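PDB 3TEB: Endonuclease/exonuclease/phosphatase, which probably cleaves phosphodiester bonds in nucleic acids as a magnesium-binding hydrolase of the endonuclease/exonuclease/phosphatase family. Local coordinates for residues A[99-104]-A[128-132]; A[107-111]-A[160-164]; A[142-147]-A[176-180]; A[154-159]-A[190-196]; A[209-213]-A[224-229]. All blocks are in the same frame, centred on the assembly; numbering follows the deposited sequence.

Interaction 1 (A[99-104]-A[128-132]); sequences TRHKIK and ITINY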
# COMPACT_ATOMS: atom_id res chain seq x y z
N THR A 99 2.04 -0.86 -11.52
CA THR A 99 0.83 -0.80 -12.33
C THR A 99 0.97 -1.37 -13.72
O THR A 99 2.02 -1.28 -14.33
CB THR A 99 0.17 0.63 -12.33
OG1 THR A 99 -1.03 0.59 -13.11
CG2 THR A 99 1.11 1.71 -12.86
N ARG A 100 -0.13 -1.97 -14.17
CA ARG A 100 -0.33 -2.48 -15.53
C ARG A 100 -0.58 -1.35 -16.53
O ARG A 100 -0.37 -1.53 -17.74
CB ARG A 100 -1.58 -3.34 -15.54
CG ARG A 100 -1.39 -4.78 -15.76
CD ARG A 100 -2.70 -5.51 -15.53
NE ARG A 100 -3.71 -5.14 -16.52
CZ ARG A 100 -5.02 -5.34 -16.38
NH1 ARG A 100 -5.52 -5.92 -15.30
NH2 ARG A 100 -5.86 -4.94 -17.34
N HIS A 101 -1.06 -0.22 -16.01
CA HIS A 101 -1.47 0.92 -16.82
C HIS A 101 -0.43 2.01 -16.90
O HIS A 101 0.30 2.23 -15.95
CB HIS A 101 -2.72 1.54 -16.23
CG HIS A 101 -3.87 0.59 -16.12
ND1 HIS A 101 -4.58 0.16 -17.21
CD2 HIS A 101 -4.42 -0.02 -15.04
CE1 HIS A 101 -5.53 -0.68 -16.82
NE2 HIS A 101 -5.45 -0.80 -15.51
N LYS A 102 -0.40 2.71 -18.02
CA LYS A 102 0.40 3.93 -18.15
C LYS A 102 -0.27 5.07 -17.37
O LYS A 102 -1.46 4.99 -17.08
CB LYS A 102 0.59 4.27 -19.61
CG LYS A 102 1.41 3.21 -20.31
CD LYS A 102 1.60 3.46 -21.79
CE LYS A 102 2.64 2.48 -22.33
NZ LYS A 102 2.63 2.41 -23.82
N ILE A 103 0.48 6.11 -17.03
CA ILE A 103 -0.04 7.13 -16.10
C ILE A 103 -0.00 8.58 -16.62
O ILE A 103 0.83 8.92 -17.46
CB ILE A 103 0.68 7.07 -14.74
CG1 ILE A 103 2.18 7.30 -14.91
CG2 ILE A 103 0.41 5.75 -14.06
CD1 ILE A 103 2.85 7.88 -13.71
N LYS A 104 -0.90 9.42 -16.09
CA LYS A 104 -0.97 10.86 -16.43
C LYS A 104 -0.12 11.70 -15.48
O LYS A 104 0.37 12.75 -15.86
CB LYS A 104 -2.41 11.40 -16.38
CG LYS A 104 -3.43 10.63 -17.18
CD LYS A 104 -3.53 11.11 -18.64
CE LYS A 104 -4.68 12.14 -18.84
NZ LYS A 104 -5.43 11.87 -20.11
N ILE A 128 -0.39 8.09 -7.98
CA ILE A 128 -0.40 7.74 -9.37
C ILE A 128 -1.74 8.21 -9.97
O ILE A 128 -2.79 8.09 -9.33
CB ILE A 128 -0.08 6.22 -9.51
CG1 ILE A 128 1.01 6.00 -10.52
CG2 ILE A 128 -1.28 5.31 -9.77
CD1 ILE A 128 2.28 6.64 -10.08
N THR A 129 -1.73 8.79 -11.17
CA THR A 129 -2.99 9.10 -11.85
C THR A 129 -3.15 8.26 -13.12
O THR A 129 -2.35 8.36 -14.05
CB THR A 129 -3.14 10.62 -12.12
OG1 THR A 129 -2.90 11.34 -10.91
CG2 THR A 129 -4.55 10.96 -12.59
N ILE A 130 -4.19 7.44 -13.15
CA ILE A 130 -4.51 6.63 -14.31
C ILE A 130 -5.77 7.17 -14.91
O ILE A 130 -6.75 7.43 -14.20
CB ILE A 130 -4.87 5.17 -13.95
CG1 ILE A 130 -3.97 4.59 -12.85
CG2 ILE A 130 -4.92 4.31 -15.22
CD1 ILE A 130 -2.81 3.79 -13.34
N ASN A 131 -5.76 7.33 -16.23
CA ASN A 131 -6.97 7.55 -16.98
C ASN A 131 -7.59 6.20 -17.30
O ASN A 131 -6.99 5.38 -18.00
CB ASN A 131 -6.67 8.33 -18.25
CG ASN A 131 -7.92 8.65 -19.03
OD1 ASN A 131 -8.07 8.23 -20.17
ND2 ASN A 131 -8.83 9.38 -18.41
N TYR A 132 -8.77 5.96 -16.75
CA TYR A 132 -9.45 4.69 -16.93
C TYR A 132 -10.91 4.88 -17.32
O TYR A 132 -11.67 5.55 -16.62
CB TYR A 132 -9.31 3.82 -15.67
CG TYR A 132 -9.72 2.37 -15.87
CD1 TYR A 132 -9.48 1.70 -17.08
CD2 TYR A 132 -10.33 1.66 -14.83
CE1 TYR A 132 -9.85 0.36 -17.25
CE2 TYR A 132 -10.70 0.32 -15.00
CZ TYR A 132 -10.45 -0.32 -16.20
OH TYR A 132 -10.83 -1.64 -16.34
O HOH W 1 -3.24 7.17 -17.93

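Interaction 2 (A[107-111]-A[160-164]); sequences DEFYC and TILNR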
# COMPACT_ATOMS: atom_id res chain seq x y z
N ASP A 107 3.15 11.59 -8.03
CA ASP A 107 3.67 12.48 -7.01
C ASP A 107 4.27 11.69 -5.87
O ASP A 107 3.85 10.56 -5.60
CB ASP A 107 2.58 13.44 -6.50
CG ASP A 107 3.14 14.78 -6.02
OD1 ASP A 107 4.37 14.86 -5.77
OD2 ASP A 107 2.34 15.75 -5.88
N GLU A 108 5.27 12.29 -5.23
CA GLU A 108 5.94 11.77 -4.06
C GLU A 108 6.01 12.95 -3.11
O GLU A 108 6.57 13.99 -3.47
CB GLU A 108 7.34 11.34 -4.44
CG GLU A 108 7.38 10.28 -5.52
CD GLU A 108 8.73 10.17 -6.22
OE1 GLU A 108 9.77 10.56 -5.63
OE2 GLU A 108 8.75 9.68 -7.38
N PHE A 109 5.45 12.80 -1.92
CA PHE A 109 5.42 13.91 -0.96
C PHE A 109 5.21 13.42 0.46
O PHE A 109 4.74 12.30 0.66
CB PHE A 109 4.31 14.91 -1.32
CG PHE A 109 2.94 14.31 -1.26
CD1 PHE A 109 2.47 13.50 -2.29
CD2 PHE A 109 2.13 14.53 -0.16
CE1 PHE A 109 1.22 12.93 -2.23
CE2 PHE A 109 0.88 13.96 -0.10
CZ PHE A 109 0.42 13.16 -1.13
N TYR A 110 5.55 14.27 1.43
CA TYR A 110 5.35 13.95 2.83
C TYR A 110 3.94 14.29 3.24
O TYR A 110 3.48 15.41 3.04
CB TYR A 110 6.34 14.70 3.72
CG TYR A 110 7.72 14.08 3.72
CD1 TYR A 110 7.96 12.90 4.41
CD2 TYR A 110 8.77 14.66 3.01
CE1 TYR A 110 9.22 12.32 4.39
CE2 TYR A 110 10.02 14.09 2.99
CZ TYR A 110 10.25 12.92 3.67
OH TYR A 110 11.50 12.33 3.66
N CYS A 111 3.26 13.32 3.82
CA CYS A 111 1.96 13.58 4.42
C CYS A 111 2.09 13.93 5.91
O CYS A 111 1.10 14.19 6.59
CB CYS A 111 1.05 12.37 4.22
SG CYS A 111 1.45 11.02 5.33
N THR A 160 -3.74 16.33 4.45
CA THR A 160 -2.66 16.60 3.50
C THR A 160 -2.75 15.71 2.26
O THR A 160 -2.60 16.20 1.14
CB THR A 160 -1.28 16.45 4.14
OG1 THR A 160 -1.19 17.30 5.28
CG2 THR A 160 -0.17 16.83 3.17
N ILE A 161 -2.96 14.41 2.44
CA ILE A 161 -3.07 13.52 1.29
C ILE A 161 -4.23 13.99 0.40
O ILE A 161 -4.06 14.25 -0.80
CB ILE A 161 -3.25 12.03 1.70
CG1 ILE A 161 -2.00 11.53 2.43
CG2 ILE A 161 -3.52 11.15 0.49
CD1 ILE A 161 -2.19 10.20 3.20
N LEU A 162 -5.40 14.15 1.02
CA LEU A 162 -6.62 14.48 0.29
C LEU A 162 -6.56 15.83 -0.39
O LEU A 162 -7.21 16.02 -1.41
CB LEU A 162 -7.86 14.37 1.17
CG LEU A 162 -8.21 12.93 1.56
CD1 LEU A 162 -9.24 12.91 2.66
CD2 LEU A 162 -8.66 12.11 0.37
N ASN A 163 -5.78 16.76 0.15
CA ASN A 163 -5.66 18.10 -0.45
C ASN A 163 -4.49 18.30 -1.41
O ASN A 163 -4.27 19.43 -1.85
CB ASN A 163 -5.62 19.17 0.64
CG ASN A 163 -6.94 19.32 1.36
OD1 ASN A 163 -8.00 19.38 0.74
ND2 ASN A 163 -6.87 19.37 2.68
N ARG A 164 -3.76 17.24 -1.74
CA ARG A 164 -2.56 17.37 -2.56
C ARG A 164 -2.90 17.81 -3.97
O ARG A 164 -2.23 18.69 -4.52
CB ARG A 164 -1.75 16.07 -2.58
CG ARG A 164 -0.44 16.10 -3.36
CD ARG A 164 0.66 16.84 -2.64
NE ARG A 164 1.80 17.02 -3.53
CZ ARG A 164 2.86 17.76 -3.24
NH1 ARG A 164 2.93 18.38 -2.08
NH2 ARG A 164 3.86 17.88 -4.11
O HOH W 2 0.34 16.87 7.76

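Interaction 3 (A[142-147]-A[176-180]); sequences CHMNLP and DFNTD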
# COMPACT_ATOMS: atom_id res chain seq x y z
N CYS A 142 -0.02 4.36 1.15
CA CYS A 142 0.18 5.03 2.43
C CYS A 142 0.65 4.09 3.50
O CYS A 142 0.20 2.95 3.57
CB CYS A 142 -1.12 5.63 2.94
SG CYS A 142 -2.17 6.27 1.66
N HIS A 143 1.54 4.60 4.35
CA HIS A 143 1.95 3.90 5.54
C HIS A 143 2.08 4.90 6.69
O HIS A 143 3.07 5.62 6.79
CB HIS A 143 3.26 3.14 5.31
CG HIS A 143 3.74 2.40 6.52
ND1 HIS A 143 5.07 2.28 6.83
CD2 HIS A 143 3.06 1.77 7.51
CE1 HIS A 143 5.19 1.59 7.95
NE2 HIS A 143 3.99 1.27 8.38
N MSE A 144 1.06 4.92 7.54
CA MSE A 144 0.89 5.95 8.57
C MSE A 144 1.51 5.55 9.90
O MSE A 144 1.82 4.39 10.12
CB MSE A 144 -0.60 6.25 8.80
CG MSE A 144 -1.43 6.36 7.53
SE MSE A 144 -0.92 7.85 6.37
CE MSE A 144 -1.46 9.30 7.53
N ASN A 145 1.65 6.54 10.77
CA ASN A 145 2.11 6.32 12.14
C ASN A 145 0.98 5.78 13.01
O ASN A 145 -0.19 5.80 12.60
CB ASN A 145 2.63 7.62 12.73
CG ASN A 145 3.80 8.18 11.95
OD1 ASN A 145 4.88 7.58 11.90
ND2 ASN A 145 3.61 9.35 11.35
N LEU A 146 1.32 5.32 14.22
CA LEU A 146 0.31 4.92 15.20
C LEU A 146 -0.61 6.10 15.50
O LEU A 146 -0.16 7.25 15.50
CB LEU A 146 0.97 4.41 16.48
CG LEU A 146 1.84 3.15 16.38
CD1 LEU A 146 2.68 2.98 17.64
CD2 LEU A 146 1.03 1.87 16.10
N PRO A 147 -1.91 5.84 15.73
CA PRO A 147 -2.86 6.93 15.97
C PRO A 147 -2.50 7.73 17.21
O PRO A 147 -2.69 8.94 17.24
CB PRO A 147 -4.18 6.20 16.19
CG PRO A 147 -3.98 4.84 15.61
CD PRO A 147 -2.55 4.52 15.84
N ASP A 176 -1.17 0.65 4.96
CA ASP A 176 -1.08 0.31 6.36
C ASP A 176 -1.33 1.54 7.20
O ASP A 176 -0.55 2.49 7.15
CB ASP A 176 0.31 -0.25 6.65
CG ASP A 176 0.46 -0.75 8.08
OD1 ASP A 176 -0.57 -0.94 8.78
OD2 ASP A 176 1.63 -0.97 8.49
N PHE A 177 -2.41 1.52 7.97
CA PHE A 177 -2.82 2.69 8.75
C PHE A 177 -2.51 2.57 10.23
O PHE A 177 -2.76 3.52 11.00
CB PHE A 177 -4.29 3.01 8.51
CG PHE A 177 -4.54 3.72 7.22
CD1 PHE A 177 -4.51 3.01 6.01
CD2 PHE A 177 -4.77 5.10 7.19
CE1 PHE A 177 -4.71 3.67 4.79
CE2 PHE A 177 -4.98 5.78 5.98
CZ PHE A 177 -4.94 5.06 4.77
N ASN A 178 -1.96 1.42 10.63
CA ASN A 178 -1.64 1.12 12.03
C ASN A 178 -2.80 1.37 12.98
O ASN A 178 -2.60 1.87 14.08
CB ASN A 178 -0.45 1.96 12.50
CG ASN A 178 0.88 1.36 12.08
OD1 ASN A 178 1.12 0.16 12.25
ND2 ASN A 178 1.76 2.21 11.56
N THR A 179 -4.01 1.01 12.55
CA THR A 179 -5.22 1.29 13.32
C THR A 179 -6.19 0.12 13.26
O THR A 179 -6.66 -0.25 12.19
CB THR A 179 -5.92 2.55 12.80
OG1 THR A 179 -5.03 3.66 12.90
CG2 THR A 179 -7.15 2.85 13.61
N ASP A 180 -6.50 -0.45 14.42
CA ASP A 180 -7.39 -1.59 14.47
C ASP A 180 -8.85 -1.16 14.43
O ASP A 180 -9.34 -0.49 15.35
CB ASP A 180 -7.12 -2.43 15.72
CG ASP A 180 -7.66 -3.85 15.62
OD1 ASP A 180 -8.09 -4.27 14.51
OD2 ASP A 180 -7.65 -4.56 16.65

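Interaction 4 (A[154-159]-A[190-196]); sequences MGKNIQ and NILSQGL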
# COMPACT_ATOMS: atom_id res chain seq x y z
N MSE A 154 -2.98 12.20 12.90
CA MSE A 154 -3.47 11.36 11.80
C MSE A 154 -4.54 12.07 10.95
O MSE A 154 -4.56 11.93 9.72
CB MSE A 154 -3.99 10.04 12.37
CG MSE A 154 -4.86 9.21 11.43
SE MSE A 154 -3.95 7.72 10.56
CE MSE A 154 -3.52 6.63 12.14
N GLY A 155 -5.41 12.83 11.60
CA GLY A 155 -6.39 13.62 10.88
C GLY A 155 -5.74 14.57 9.89
O GLY A 155 -5.97 14.46 8.68
N LYS A 156 -4.92 15.48 10.41
CA LYS A 156 -4.16 16.44 9.61
C LYS A 156 -3.42 15.78 8.45
O LYS A 156 -3.47 16.25 7.32
CB LYS A 156 -3.15 17.19 10.49
CG LYS A 156 -3.68 18.43 11.23
CD LYS A 156 -2.53 19.44 11.43
CE LYS A 156 -2.87 20.57 12.41
NZ LYS A 156 -2.86 20.09 13.83
N ASN A 157 -2.73 14.69 8.76
CA ASN A 157 -1.96 13.97 7.75
C ASN A 157 -2.83 13.49 6.60
O ASN A 157 -2.47 13.69 5.42
CB ASN A 157 -1.21 12.80 8.39
CG ASN A 157 -0.13 13.26 9.36
OD1 ASN A 157 0.17 14.44 9.47
ND2 ASN A 157 0.45 12.30 10.08
N ILE A 158 -3.97 12.89 6.93
CA ILE A 158 -4.90 12.43 5.91
C ILE A 158 -5.42 13.62 5.09
O ILE A 158 -5.50 13.54 3.86
CB ILE A 158 -6.04 11.58 6.51
CG1 ILE A 158 -5.49 10.22 6.93
CG2 ILE A 158 -7.17 11.38 5.49
CD1 ILE A 158 -6.46 9.36 7.66
N GLN A 159 -5.73 14.73 5.76
CA GLN A 159 -6.10 15.96 5.07
C GLN A 159 -5.02 16.41 4.07
O GLN A 159 -5.34 16.81 2.95
CB GLN A 159 -6.44 17.08 6.07
CG GLN A 159 -7.82 16.97 6.72
CD GLN A 159 -8.98 16.84 5.70
OE1 GLN A 159 -9.84 15.96 5.83
NE2 GLN A 159 -9.01 17.72 4.69
N ASN A 190 -12.38 8.23 13.38
CA ASN A 190 -11.64 9.43 13.02
C ASN A 190 -11.12 9.43 11.57
O ASN A 190 -11.23 10.44 10.88
CB ASN A 190 -10.48 9.67 14.00
CG ASN A 190 -9.89 11.07 13.89
OD1 ASN A 190 -8.75 11.25 13.45
ND2 ASN A 190 -10.66 12.07 14.29
N ILE A 191 -10.56 8.30 11.12
CA ILE A 191 -10.10 8.16 9.74
C ILE A 191 -11.24 8.53 8.82
O ILE A 191 -11.11 9.42 8.00
CB ILE A 191 -9.63 6.70 9.38
CG1 ILE A 191 -8.64 6.12 10.40
CG2 ILE A 191 -9.08 6.63 7.96
CD1 ILE A 191 -7.20 6.30 10.08
N LEU A 192 -12.38 7.86 8.98
CA LEU A 192 -13.54 8.05 8.10
C LEU A 192 -14.11 9.47 8.13
O LEU A 192 -14.56 9.97 7.10
CB LEU A 192 -14.63 7.02 8.39
CG LEU A 192 -14.24 5.53 8.36
CD1 LEU A 192 -15.32 4.69 9.02
CD2 LEU A 192 -13.93 5.01 6.95
N SER A 193 -14.09 10.10 9.31
CA SER A 193 -14.46 11.52 9.48
C SER A 193 -13.78 12.45 8.49
O SER A 193 -14.23 13.57 8.30
CB SER A 193 -14.07 12.04 10.88
OG SER A 193 -14.55 11.21 11.91
N GLN A 194 -12.69 12.00 7.88
CA GLN A 194 -11.93 12.83 6.96
C GLN A 194 -12.56 12.85 5.56
O GLN A 194 -12.04 13.48 4.64
CB GLN A 194 -10.48 12.38 6.92
CG GLN A 194 -9.84 12.25 8.30
CD GLN A 194 -9.84 13.55 9.10
OE1 GLN A 194 -9.69 14.64 8.54
NE2 GLN A 194 -10.01 13.43 10.41
N GLY A 195 -13.69 12.18 5.42
CA GLY A 195 -14.39 12.08 4.15
C GLY A 195 -13.94 10.85 3.39
O GLY A 195 -13.63 10.92 2.20
N LEU A 196 -13.91 9.72 4.10
CA LEU A 196 -13.43 8.47 3.54
C LEU A 196 -14.42 7.34 3.68
O LEU A 196 -15.10 7.21 4.70
CB LEU A 196 -12.12 8.08 4.21
CG LEU A 196 -10.90 8.87 3.75
CD1 LEU A 196 -9.67 8.34 4.44
CD2 LEU A 196 -10.73 8.79 2.25

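Interaction 5 (A[209-213]-A[224-229]); sequences GITVD and AKKRLD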
# COMPACT_ATOMS: atom_id res chain seq x y z
N GLY A 209 -11.70 -10.20 7.37
CA GLY A 209 -10.94 -9.00 7.11
C GLY A 209 -9.66 -8.80 7.90
O GLY A 209 -9.02 -7.76 7.76
N ILE A 210 -9.28 -9.78 8.71
CA ILE A 210 -8.06 -9.74 9.53
C ILE A 210 -6.80 -9.63 8.67
O ILE A 210 -6.60 -10.46 7.77
CB ILE A 210 -7.99 -11.01 10.43
CG1 ILE A 210 -9.21 -11.07 11.37
CG2 ILE A 210 -6.67 -11.10 11.22
CD1 ILE A 210 -9.47 -9.78 12.15
N THR A 211 -5.97 -8.62 8.93
CA THR A 211 -4.71 -8.44 8.18
C THR A 211 -3.42 -8.71 8.95
O THR A 211 -2.37 -8.89 8.35
CB THR A 211 -4.59 -7.04 7.50
OG1 THR A 211 -4.74 -6.00 8.47
CG2 THR A 211 -5.61 -6.88 6.40
N VAL A 212 -3.50 -8.71 10.27
CA VAL A 212 -2.35 -9.06 11.11
C VAL A 212 -2.80 -10.11 12.10
O VAL A 212 -3.84 -9.94 12.75
CB VAL A 212 -1.80 -7.84 11.86
CG1 VAL A 212 -0.56 -8.21 12.66
CG2 VAL A 212 -1.46 -6.72 10.89
N ASP A 213 -2.04 -11.19 12.21
CA ASP A 213 -2.34 -12.28 13.12
C ASP A 213 -1.07 -12.61 13.89
O ASP A 213 -0.05 -12.90 13.29
CB ASP A 213 -2.83 -13.49 12.31
CG ASP A 213 -3.33 -14.64 13.18
OD1 ASP A 213 -2.87 -14.83 14.33
OD2 ASP A 213 -4.20 -15.39 12.67
N ALA A 224 -5.38 -11.46 19.58
CA ALA A 224 -4.35 -10.79 18.78
C ALA A 224 -4.64 -10.83 17.27
O ALA A 224 -3.73 -10.99 16.46
CB ALA A 224 -2.98 -11.40 19.09
N LYS A 225 -5.91 -10.67 16.91
CA LYS A 225 -6.31 -10.61 15.51
C LYS A 225 -6.79 -9.20 15.15
O LYS A 225 -7.72 -8.67 15.76
CB LYS A 225 -7.36 -11.67 15.19
CG LYS A 225 -6.81 -13.08 15.10
CD LYS A 225 -7.41 -13.84 13.93
CE LYS A 225 -8.71 -14.54 14.28
NZ LYS A 225 -8.47 -15.95 14.62
N LYS A 226 -6.15 -8.59 14.16
CA LYS A 226 -6.38 -7.17 13.88
C LYS A 226 -6.64 -6.88 12.40
O LYS A 226 -6.29 -7.66 11.52
CB LYS A 226 -5.19 -6.33 14.37
CG LYS A 226 -4.95 -6.33 15.88
CD LYS A 226 -3.80 -5.38 16.19
CE LYS A 226 -3.68 -5.04 17.67
NZ LYS A 226 -2.65 -5.88 18.33
N ARG A 227 -7.27 -5.74 12.15
CA ARG A 227 -7.42 -5.22 10.81
C ARG A 227 -6.77 -3.84 10.78
O ARG A 227 -7.35 -2.85 11.24
CB ARG A 227 -8.90 -5.17 10.42
CG ARG A 227 -9.15 -4.89 8.96
CD ARG A 227 -10.61 -5.08 8.60
NE ARG A 227 -11.11 -3.89 7.93
CZ ARG A 227 -12.15 -3.17 8.35
NH1 ARG A 227 -12.83 -3.53 9.42
NH2 ARG A 227 -12.51 -2.10 7.67
N LEU A 228 -5.53 -3.80 10.27
CA LEU A 228 -4.68 -2.62 10.33
C LEU A 228 -4.47 -1.99 8.96
O LEU A 228 -4.10 -0.81 8.85
CB LEU A 228 -3.33 -3.01 10.89
CG LEU A 228 -3.17 -3.40 12.35
CD1 LEU A 228 -1.69 -3.40 12.68
CD2 LEU A 228 -3.91 -2.44 13.28
N ASP A 229 -4.67 -2.80 7.92
CA ASP A 229 -4.48 -2.38 6.53
C ASP A 229 -5.84 -2.09 5.91
O ASP A 229 -6.84 -2.72 6.26
CB ASP A 229 -3.78 -3.49 5.74
CG ASP A 229 -2.38 -3.82 6.29
OD1 ASP A 229 -2.28 -4.54 7.32
OD2 ASP A 229 -1.38 -3.39 5.66

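Interaction 1 (A[99-104]-A[128-132])
Ile103 and Lys104, at the end of the loop joining strands 91-99 and 105-110, lie on Thr129 and Ile130 of strand 124-132 in a loop-to-strand contact that is partly apolar and partly backbone-bonded. In this DNase I-like alpha/beta sandwich the loop carries the chain from one large sheet to the other, and the contact lies where it enters the second. Lys104 N donates to Thr129 O at 2.7 Å, a nearly straight bond of 166°. A backbone bond between Thr129 and Ala105 then continues the pairing into strand 105-110. Next to this pairing a water links the two backbones, donating to Lys102 O and accepting from Asn131 N.

Isoleucine side chains make most of the apolar part of the contact. Ile103 holds CG1 between its backbone N and carbonyl carbon (chi1 60°), which turns CG2 onto Ile128 CG1, 3.6 Å away, the two side chains crossing at about a right angle. Ile130 meets the loop with two branches: CG2 touches His101 CB at 3.7 Å, and CD1 reaches both His101 CB and Thr99 OG1. The ring of Tyr132, which is poorly ordered, lies oblique to that of His101, centroids 5.4 Å apart. Their polar ends are engaged outside the contact, His101 NE2 with Asp36 and Tyr132 OH with Ala3 O. Lys104 runs alongside Asn131, CG to CB at 4.1 Å. The start of the loop is folded back by an ST turn, in which Thr99 OG1 accepts from His101 N at 3.0 Å.

Interaction 2 (A[107-111]-A[160-164])
Asp107, on strand 105-110, binds Arg164 just beyond helix 154-162 in a salt bridge that joins the strand to the far end of the helix. The acceptor is OD2, which lies 2.7 Å from Arg164 NE and takes a weaker second bond from NH2. It sits at the edge of the guanidinium and in its plane, whereas the arginine meets the carboxylate from above, and the two planes are 59° apart.

Phe109, two residues on and on the same side of the strand, fills the middle of the contact. With CG between the backbone N and the carbonyl carbon (chi1 62°), its ring extends beneath the arginine. Arg164 CD stands over the centre of one face, 3.6 Å from the centroid, in a CH-pi contact. The guanidinium continues over the CB side of the ring in an offset stack, with planes only 4° apart. Ile161 CA approaches the ring edge at 4.2 Å. An alanine at this position would remove the platform under Arg164, whose CD would probably lose the ring face it rests on and whose guanidinium would be freer to turn off Asp107.

At Cys111 the strand has ended; CB packs on Ile161 CG1 at 3.6 Å, and a water joins Cys111 O to Thr160 OG1. Tyr140 of strand 135-143 touches both Phe109 and Ile161, tying the contact into the sheet below. Arg164 is thus held in two ways at once, by charge at its edge and by an aromatic face beneath, which probably fixes its orientation although the residue is exposed.

Interaction 3 (A[142-147]-A[176-180])
Asp176 forms a parallel beta bridge with His143, the last pairing between the end of strand 135-143 and the loop after strand 170-174. Its carbonyl O accepts from Met144 N at 2.9 Å, while its own N makes a weak bond to Cys142 O. The two side chains run side by side on one face of the sheet, both reaching out anti to the backbone N, and the imidazole and carboxylate planes are 14° apart. That face belongs to the metal site: the side chain of His143 lies about 4 Å from that of Glu42, a magnesium-binding residue of this protein. The Asp176 side chain is about 6 Å from a bound magnesium ion.

Phe177 turns to the opposite side, where its CD2 lies 3.6 Å from CG of the selenomethionine Met144. The selenium stands obliquely 5.2 Å from the ring centroid in a Met-aromatic contact, and Phe232 meets the ring edge-to-face. Residues 176-178 belong to the Gly-Asp-Phe-Asn signature of DNase I-like enzymes, a segment that lines the active site in relatives.

Asn178, in a left-handed backbone conformation, sends ND2 across to Met144 O at 2.6 Å, the donor tilted 22° from the carbonyl plane. Its own N makes a weak bond back to Asp176 OD1. Thr179 slides past Pro147, OG1 beside CG of the proline ring; that hydroxyl donates to Phe177 O, meeting it at 3.0 Å from above the carbonyl plane.

Interaction 4 (A[154-159]-A[190-196])
Apolar packing centres on Ile158, which meets Ile191, Gln194 and Leu196 where helix 154-162 lies against the end of helix 185-192. Ile158 divides its two branches: CD1 rests on Ile191 CG2 at 3.8 Å, the side chains crossing at about a right angle, while CG2, anti to the backbone N, faces Gln194 CB at 3.7 Å and Leu196 CD1 slightly farther off. One turn earlier the selenium of the selenomethionine Met154 touches Ile191 CD1 at 3.6 Å.

The polar contribution comes from Gln194. Its chain bends at chi2 (-59°) and lays the amide beside Gly155, with NE2 3.7 Å from Gly155 CA, where the glycine has no side chain to intervene. The same NE2 donates to Asn190 O at 3.3 Å, from above the carbonyl plane, which helps to keep the amide turned this way. Just beyond, Gly195 takes a positive phi, and its N and that of Leu196 both bond to Leu192 O from the same face of its plane.

Helices 154-162 and 185-192 thereby pack together on the outside of the sheet, where Ile191, Leu192 and Leu196 touch Phe232 of strand 225-233.

Interaction 5 (A[209-213]-A[224-229])
With chi1 at 55°, Thr211 holds OG1 between its backbone N and carbonyl carbon and turns the hydroxyl onto Leu228 N and the carboxylate of Asp229. Asp229, its CG beside the backbone N (chi1 -61°), brings OD1 up to meet it. The hydroxyl thus works both ways: it accepts from Leu228 N at 3.0 Å and donates to Asp229 OD1 at 3.1 Å, using the anti lone pair of that oxygen. A valine here would remove the hydroxyl, probably leaving Leu228 N without its acceptor and Asp229 less firmly placed.

The backbones carry a classic beta bulge. Thr211 N and Val212 N both bond to Lys226 O, the first at 2.8 Å and in the carbonyl plane, the second from above that plane. Lys226 N returns a bond to Val212 O at 3.0 Å, making Val212 and Lys226 an antiparallel hydrogen-bonded pair. Asp213 and Lys225 follow as a non-hydrogen-bonded pair, their side chains running alongside each other.

Val212 CG2 packs on Leu228 CD1 at 3.8 Å, and the chain of Arg227 passes Gly209 O on its way to a salt bridge with Asp198. Asp229 OD1 also bonds to His257 ND1, which follows the magnesium-binding residue Asp256 in the chain. The hairpin thus probably helps to place an Asp229-His257 pair near the metal site, consistent with the aspartate-histidine pair of DNase I-like enzymes.

Interactions 1, 2, 3 and 5 all reach the same mixed sheet, and interaction 4 packs helices outside it. Interactions 1 and 2 use neighbouring strands 105-110 and 124-132, their centres about 18 Å apart. Interactions 2 and 4 share helix 154-162, their centres about 13 Å apart. Interaction 3 touches both 2 and 4: Met144 touches Cys111, Ile161 and Asn157, while Asp180 and Phe177 probably bond to Arg227 and Leu228 of interaction 5, centres about 12 Å apart. Along the chain, interaction 2 alternates with 1, 3 and 4, whereas 5 follows last. Interactions 3 and 5 lie near the magnesium site; interaction 1, its centre about 30 Å from that of 5, is remote from it.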